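Local coordinates for universal stress protein (Pseudomonas aeruginosa UCBPP-PA14, PDB 7MQ5) that is of unknown function but belongs to the universal stress protein family, whose members are commonly linked to survival under stress, at residues H37-V42 / I82-A87; F98-L103 / I107-D112. One frame throughout, in Å; residues are numbered along the deposited sequence. Where two conformers were deposited one is given.

In the fold
From the N terminus, the chain runs through strand 9-13 and helix 22-34 to strand 37-43, where contact 1 begins. It then passes helix 50-62 and edge strand 67-72 before helix 77-88 returns and closes contact 1 against strand 37-43. Strand 92-96 follows. Contact 2 opens just beyond it and closes a much shorter loop, 98-103 onto 107-112, at the start of helix 110-118. The two loops follow in series and neither nests nor crosses. The centres of contacts 1 and 2 lie about 22 Å apart, their nearest atoms about 8 Å. Contact 1 is buried and ties a helix to the sheet. Contact 2 lies at the surface and folds a loop onto a helix start.

Contact 1 of 2, residues H37-V42 / I82-A87; sequences HLHLLV and IAEQQA
A chi1 of -176° sets CG of His39 opposite the backbone N and carries the imidazole from strand 37-43 toward the helix. Glu84 answers from helix 77-88, its chain bent at chi2 (74°), which turns the carboxylate toward the ring. The two side chains meet at about a right angle, yet ring and carboxylate are nearly coplanar. His39 NE2 donates to Glu84 OE2 over 2.8 Å, with an N-H...O angle of 157°. The acceptor lies at the ring edge, near the ring plane, and the bond uses the anti lone pair of OE2. Glu84 CG also sits 3.6 Å from His39 NE2.

Leu41, two residues along the strand, packs against the aliphatic part of the same glutamate. Its CD2 reaches Glu84 CB at 3.7 Å, and its CD1 lies 3.9 Å from Glu84 CG. Glu84 CG thus touches both the leucine and the ring edge.

Strand 67-72 supplies a partner for each polar group: Ser68 OG for His39 ND1, Asn70 ND2 for Glu84 OE2. Both ring nitrogens are engaged, which fixes the ring's rotation, and OE2 is gripped twice. The buried His-carboxylate hydrogen bond is a local feature. The helix packed on a parallel sheet belongs to the alpha/beta fold of the universal stress proteins.

Contact 2 of 2, residues F98-L103 / I107-D112; sequences FPDNPL and ILTPDD
Thr109 meets the loop 98-103 with its methyl group and turns its hydroxyl to its own helix. Its CB points at the loop and stands 4.1 Å from Asp100 OD2. From there the side chain branches. CG2 is anti to the carbonyl carbon and ends 3.4 Å from Phe98 O. The same methyl lies 3.7 Å from Asp100 OD1. The Asp100 side chain comes across that of Thr109 at about a right angle, and its OD2 reaches on to CD of Pro110 at 4.0 Å.

The other branch, OG1, serves the first turn of helix 110-118. Thr109 is the N-cap, and OG1 accepts from Asp112 N at 3.0 Å with an angle of 161°. Asp112 OD2 accepts in return from Thr109 N. That donor meets OD2 on its anti side, 34° out of the carboxylate plane. The two bonds form a capping box.

Two waters join the segments. One water accepts from Phe98 N and lies 2.9 Å from Asp112 OD2, to which it can donate. The other accepts from Asp100 N and donates to Ile107 O, with 2.7 Å between the water oxygen and Ile107 O. Asp112 is also tied to the sheet, since its OD1 makes a salt bridge with Lys95 of strand 92-96. Ile107 O accepts from His97 as well.

No direct hydrogen bond crosses between the two segments. Their direct contacts are mainly carbon against oxygen, and water carries the polar links, one from backbone to backbone and one from backbone to the Asp112 carboxylate. That carboxylate, close to the helix start, is probably stabilised in its charged form by the Lys95 salt bridge and the helix dipole.

Contact 1 of 2, residues H37-V42 / I82-A87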
loop_
_atom_site.group_PDB
_atom_site.type_symbol
_atom_site.label_atom_id
_atom_site.label_comp_id
_atom_site.label_asym_id
_atom_site.label_seq_id
_atom_site.Cartn_x
_atom_site.Cartn_y
_atom_site.Cartn_z
ATOM N N HIS A 37 6.611 16.357 -0.641
ATOM C CA HIS A 37 6.406 17.063 0.639
ATOM C C HIS A 37 5.959 16.035 1.680
ATOM O O HIS A 37 5.234 15.089 1.322
ATOM C CB HIS A 37 5.332 18.126 0.443
ATOM C CG HIS A 37 5.022 18.846 1.702
ATOM N ND1 HIS A 37 5.817 19.871 2.179
ATOM C CD2 HIS A 37 4.032 18.674 2.598
ATOM C CE1 HIS A 37 5.317 20.285 3.329
ATOM N NE2 HIS A 37 4.228 19.570 3.610
ATOM N N LEU A 38 6.413 16.203 2.917
ATOM C CA LEU A 38 5.968 15.355 4.042
ATOM C C LEU A 38 5.093 16.176 4.985
ATOM O O LEU A 38 5.570 17.213 5.500
ATOM C CB LEU A 38 7.171 14.818 4.817
ATOM C CG LEU A 38 8.165 13.989 4.002
ATOM C CD1 LEU A 38 9.273 13.461 4.907
ATOM C CD2 LEU A 38 7.475 12.841 3.274
ATOM N N HIS A 39 3.863 15.720 5.221
ATOM C CA HIS A 39 2.987 16.318 6.255
ATOM C C HIS A 39 2.908 15.337 7.421
ATOM O O HIS A 39 2.372 14.227 7.255
ATOM C CB HIS A 39 1.615 16.655 5.695
ATOM C CG HIS A 39 0.758 17.340 6.703
ATOM N ND1 HIS A 39 1.015 18.632 7.111
ATOM C CD2 HIS A 39 -0.333 16.926 7.385
ATOM C CE1 HIS A 39 0.103 18.981 7.998
ATOM N NE2 HIS A 39 -0.732 17.953 8.182
ATOM N N LEU A 40 3.454 15.734 8.563
ATOM C CA LEU A 40 3.488 14.859 9.755
ATOM C C LEU A 40 2.260 15.137 10.618
ATOM O O LEU A 40 2.053 16.299 11.018
ATOM C CB LEU A 40 4.766 15.113 10.557
ATOM C CG LEU A 40 6.071 15.210 9.769
ATOM C CD1 LEU A 40 7.257 15.345 10.710
ATOM C CD2 LEU A 40 6.258 14.028 8.836
ATOM N N LEU A 41 1.522 14.089 10.949
ATOM C CA LEU A 41 0.269 14.244 11.715
ATOM C C LEU A 41 0.327 13.415 12.992
ATOM O O LEU A 41 0.596 12.203 12.915
ATOM C CB LEU A 41 -0.909 13.783 10.852
ATOM C CG LEU A 41 -2.255 13.655 11.568
ATOM C CD1 LEU A 41 -2.777 15.023 11.993
ATOM C CD2 LEU A 41 -3.269 12.916 10.703
ATOM N N VAL A 42 0.030 14.057 14.120
ATOM C CA VAL A 42 -0.212 13.328 15.395
ATOM C C VAL A 42 -1.718 13.410 15.663
ATOM O O VAL A 42 -2.250 14.524 15.694
ATOM C CB VAL A 42 0.607 13.882 16.573
ATOM C CG1 VAL A 42 0.189 13.213 17.875
ATOM C CG2 VAL A 42 2.098 13.724 16.337
ATOM N N ILE A 82 -8.045 10.666 7.588
ATOM C CA ILE A 82 -8.642 10.994 6.261
ATOM C C ILE A 82 -8.949 12.498 6.179
ATOM O O ILE A 82 -8.698 13.089 5.114
ATOM C CB ILE A 82 -9.854 10.090 5.983
ATOM C CG1 ILE A 82 -9.388 8.642 5.796
ATOM C CG2 ILE A 82 -10.657 10.591 4.791
ATOM C CD1 ILE A 82 -10.495 7.624 5.779
ATOM N N ALA A 83 -9.426 13.115 7.261
ATOM C CA ALA A 83 -9.691 14.572 7.197
ATOM C C ALA A 83 -8.384 15.319 6.901
ATOM O O ALA A 83 -8.416 16.328 6.166
ATOM C CB ALA A 83 -10.332 15.063 8.471
ATOM N N GLU A 84 -7.273 14.864 7.475
ATOM C CA GLU A 84 -5.982 15.553 7.228
ATOM C C GLU A 84 -5.542 15.336 5.775
ATOM O O GLU A 84 -5.008 16.271 5.149
ATOM C CB GLU A 84 -4.915 15.074 8.208
ATOM C CG GLU A 84 -3.790 16.071 8.364
ATOM C CD GLU A 84 -4.160 17.304 9.177
ATOM O OE1 GLU A 84 -5.323 17.396 9.682
ATOM O OE2 GLU A 84 -3.276 18.158 9.335
ATOM N N GLN A 85 -5.716 14.125 5.259
ATOM C CA GLN A 85 -5.393 13.837 3.840
ATOM C C GLN A 85 -6.197 14.778 2.933
ATOM O O GLN A 85 -5.639 15.286 1.936
ATOM C CB GLN A 85 -5.691 12.366 3.554
ATOM C CG GLN A 85 -5.413 11.960 2.113
ATOM C CD GLN A 85 -6.578 12.190 1.180
ATOM O OE1 GLN A 85 -7.744 12.153 1.576
ATOM N NE2 GLN A 85 -6.272 12.373 -0.096
ATOM N N GLN A 86 -7.464 15.001 3.269
ATOM C CA GLN A 86 -8.322 15.893 2.453
ATOM C C GLN A 86 -7.833 17.344 2.543
ATOM O O GLN A 86 -7.735 18.014 1.495
ATOM C CB GLN A 86 -9.777 15.762 2.920
ATOM C CG GLN A 86 -10.401 14.425 2.539
ATOM C CD GLN A 86 -10.673 14.389 1.058
ATOM O OE1 GLN A 86 -11.476 15.168 0.544
ATOM N NE2 GLN A 86 -9.998 13.495 0.360
ATOM N N ALA A 87 -7.537 17.808 3.754
ATOM C CA ALA A 87 -7.113 19.211 3.964
ATOM C C ALA A 87 -5.792 19.503 3.249
ATOM O O ALA A 87 -5.646 20.591 2.661
ATOM C CB ALA A 87 -6.965 19.479 5.438
#

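Contact 2 of 2, residues F98-L103 / I107-D112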
loop_
_atom_site.group_PDB
_atom_site.type_symbol
_atom_site.label_atom_id
_atom_site.label_comp_id
_atom_site.label_asym_id
_atom_site.label_seq_id
_atom_site.Cartn_x
_atom_site.Cartn_y
_atom_site.Cartn_z
ATOM N N PHE A 98 0.348 -1.529 14.430
ATOM C CA PHE A 98 0.625 -1.950 15.829
ATOM C C PHE A 98 -0.490 -2.913 16.230
ATOM O O PHE A 98 -1.627 -2.493 16.422
ATOM C CB PHE A 98 0.736 -0.745 16.769
ATOM C CG PHE A 98 1.899 0.166 16.476
ATOM C CD1 PHE A 98 3.183 -0.164 16.876
ATOM C CD2 PHE A 98 1.714 1.355 15.793
ATOM C CE1 PHE A 98 4.258 0.661 16.584
ATOM C CE2 PHE A 98 2.784 2.188 15.513
ATOM C CZ PHE A 98 4.056 1.836 15.902
ATOM N N PRO A 99 -0.231 -4.238 16.269
ATOM C CA PRO A 99 -1.275 -5.211 16.592
ATOM C C PRO A 99 -1.792 -5.111 18.031
ATOM O O PRO A 99 -1.025 -4.763 18.919
ATOM C CB PRO A 99 -0.596 -6.570 16.383
ATOM C CG PRO A 99 0.877 -6.278 16.553
ATOM C CD PRO A 99 1.065 -4.881 15.999
ATOM N N ASP A 100 -3.075 -5.443 18.217
ATOM C CA ASP A 100 -3.725 -5.422 19.556
ATOM C C ASP A 100 -3.276 -6.627 20.388
ATOM O O ASP A 100 -3.197 -6.483 21.622
ATOM C CB ASP A 100 -5.254 -5.437 19.441
ATOM C CG ASP A 100 -5.868 -4.115 19.014
ATOM O OD1 ASP A 100 -5.229 -3.066 19.237
ATOM O OD2 ASP A 100 -6.986 -4.146 18.461
ATOM N N ASN A 101 -2.989 -7.761 19.737
ATOM C CA ASN A 101 -2.632 -9.017 20.450
ATOM C C ASN A 101 -1.253 -9.495 20.005
ATOM O O ASN A 101 -1.057 -9.801 18.832
ATOM C CB ASN A 101 -3.689 -10.097 20.197
ATOM C CG ASN A 101 -3.416 -11.405 20.913
ATOM O OD1 ASN A 101 -2.337 -11.612 21.467
ATOM N ND2 ASN A 101 -4.391 -12.299 20.901
ATOM N N PRO A 102 -0.263 -9.606 20.923
ATOM C CA PRO A 102 1.070 -10.081 20.551
ATOM C C PRO A 102 1.083 -11.535 20.044
ATOM O O PRO A 102 2.089 -11.926 19.483
ATOM C CB PRO A 102 1.890 -9.947 21.846
ATOM C CG PRO A 102 0.859 -9.936 22.956
ATOM C CD PRO A 102 -0.366 -9.282 22.355
ATOM N N LEU A 103 -0.008 -12.288 20.250
ATOM C CA LEU A 103 -0.092 -13.698 19.766
ATOM C C LEU A 103 -0.739 -13.733 18.374
ATOM O O LEU A 103 -0.758 -14.824 17.772
ATOM C CB LEU A 103 -0.888 -14.555 20.757
ATOM C CG LEU A 103 -0.241 -14.769 22.127
ATOM C CD1 LEU A 103 -1.146 -15.595 23.028
ATOM C CD2 LEU A 103 1.120 -15.439 21.995
ATOM N N ILE A 107 -2.518 -9.398 12.428
ATOM C CA ILE A 107 -3.931 -8.928 12.303
ATOM C C ILE A 107 -4.010 -7.400 12.411
ATOM O O ILE A 107 -3.575 -6.850 13.449
ATOM C CB ILE A 107 -4.795 -9.610 13.383
ATOM C CG1 ILE A 107 -4.678 -11.136 13.335
ATOM C CG2 ILE A 107 -6.239 -9.147 13.293
ATOM C CD1 ILE A 107 -5.124 -11.754 12.031
ATOM N N LEU A 108 -4.597 -6.737 11.411
ATOM C CA LEU A 108 -4.757 -5.262 11.487
ATOM C C LEU A 108 -5.850 -4.931 12.510
ATOM O O LEU A 108 -6.785 -5.733 12.704
ATOM C CB LEU A 108 -5.138 -4.696 10.117
ATOM C CG LEU A 108 -4.190 -4.988 8.960
ATOM C CD1 LEU A 108 -4.648 -4.221 7.730
ATOM C CD2 LEU A 108 -2.742 -4.653 9.292
ATOM N N THR A 109 -5.751 -3.756 13.115
ATOM C CA THR A 109 -6.787 -3.340 14.087
ATOM C C THR A 109 -8.071 -2.951 13.362
ATOM O O THR A 109 -8.064 -2.614 12.181
ATOM C CB THR A 109 -6.319 -2.151 14.927
ATOM O OG1 THR A 109 -6.308 -0.976 14.109
ATOM C CG2 THR A 109 -4.966 -2.397 15.560
ATOM N N PRO A 110 -9.229 -2.976 14.050
ATOM C CA PRO A 110 -10.468 -2.520 13.429
ATOM C C PRO A 110 -10.349 -1.084 12.888
ATOM O O PRO A 110 -10.891 -0.811 11.839
ATOM C CB PRO A 110 -11.473 -2.645 14.582
ATOM C CG PRO A 110 -10.943 -3.793 15.403
ATOM C CD PRO A 110 -9.445 -3.607 15.368
ATOM N N ASP A 111 -9.620 -0.209 13.580
ATOM C CA ASP A 111 -9.517 1.188 13.080
ATOM C C ASP A 111 -8.644 1.208 11.813
ATOM O O ASP A 111 -8.955 1.981 10.895
ATOM C CB ASP A 111 -9.020 2.148 14.157
ATOM C CG ASP A 111 -9.207 3.598 13.745
ATOM O OD1 ASP A 111 -10.355 4.105 13.835
ATOM O OD2 ASP A 111 -8.239 4.164 13.247
ATOM N N ASP A 112 -7.587 0.389 11.768
ATOM C CA ASP A 112 -6.744 0.262 10.547
ATOM C C ASP A 112 -7.633 -0.159 9.368
ATOM O O ASP A 112 -7.462 0.348 8.248
ATOM C CB ASP A 112 -5.682 -0.835 10.691
ATOM C CG ASP A 112 -4.486 -0.568 11.591
ATOM O OD1 ASP A 112 -4.123 0.608 11.733
ATOM O OD2 ASP A 112 -3.895 -1.579 12.118
HETATM O O HOH W 1 -2.147 -0.225 14.029
HETATM O O HOH W 2 -4.673 -6.249 15.884
#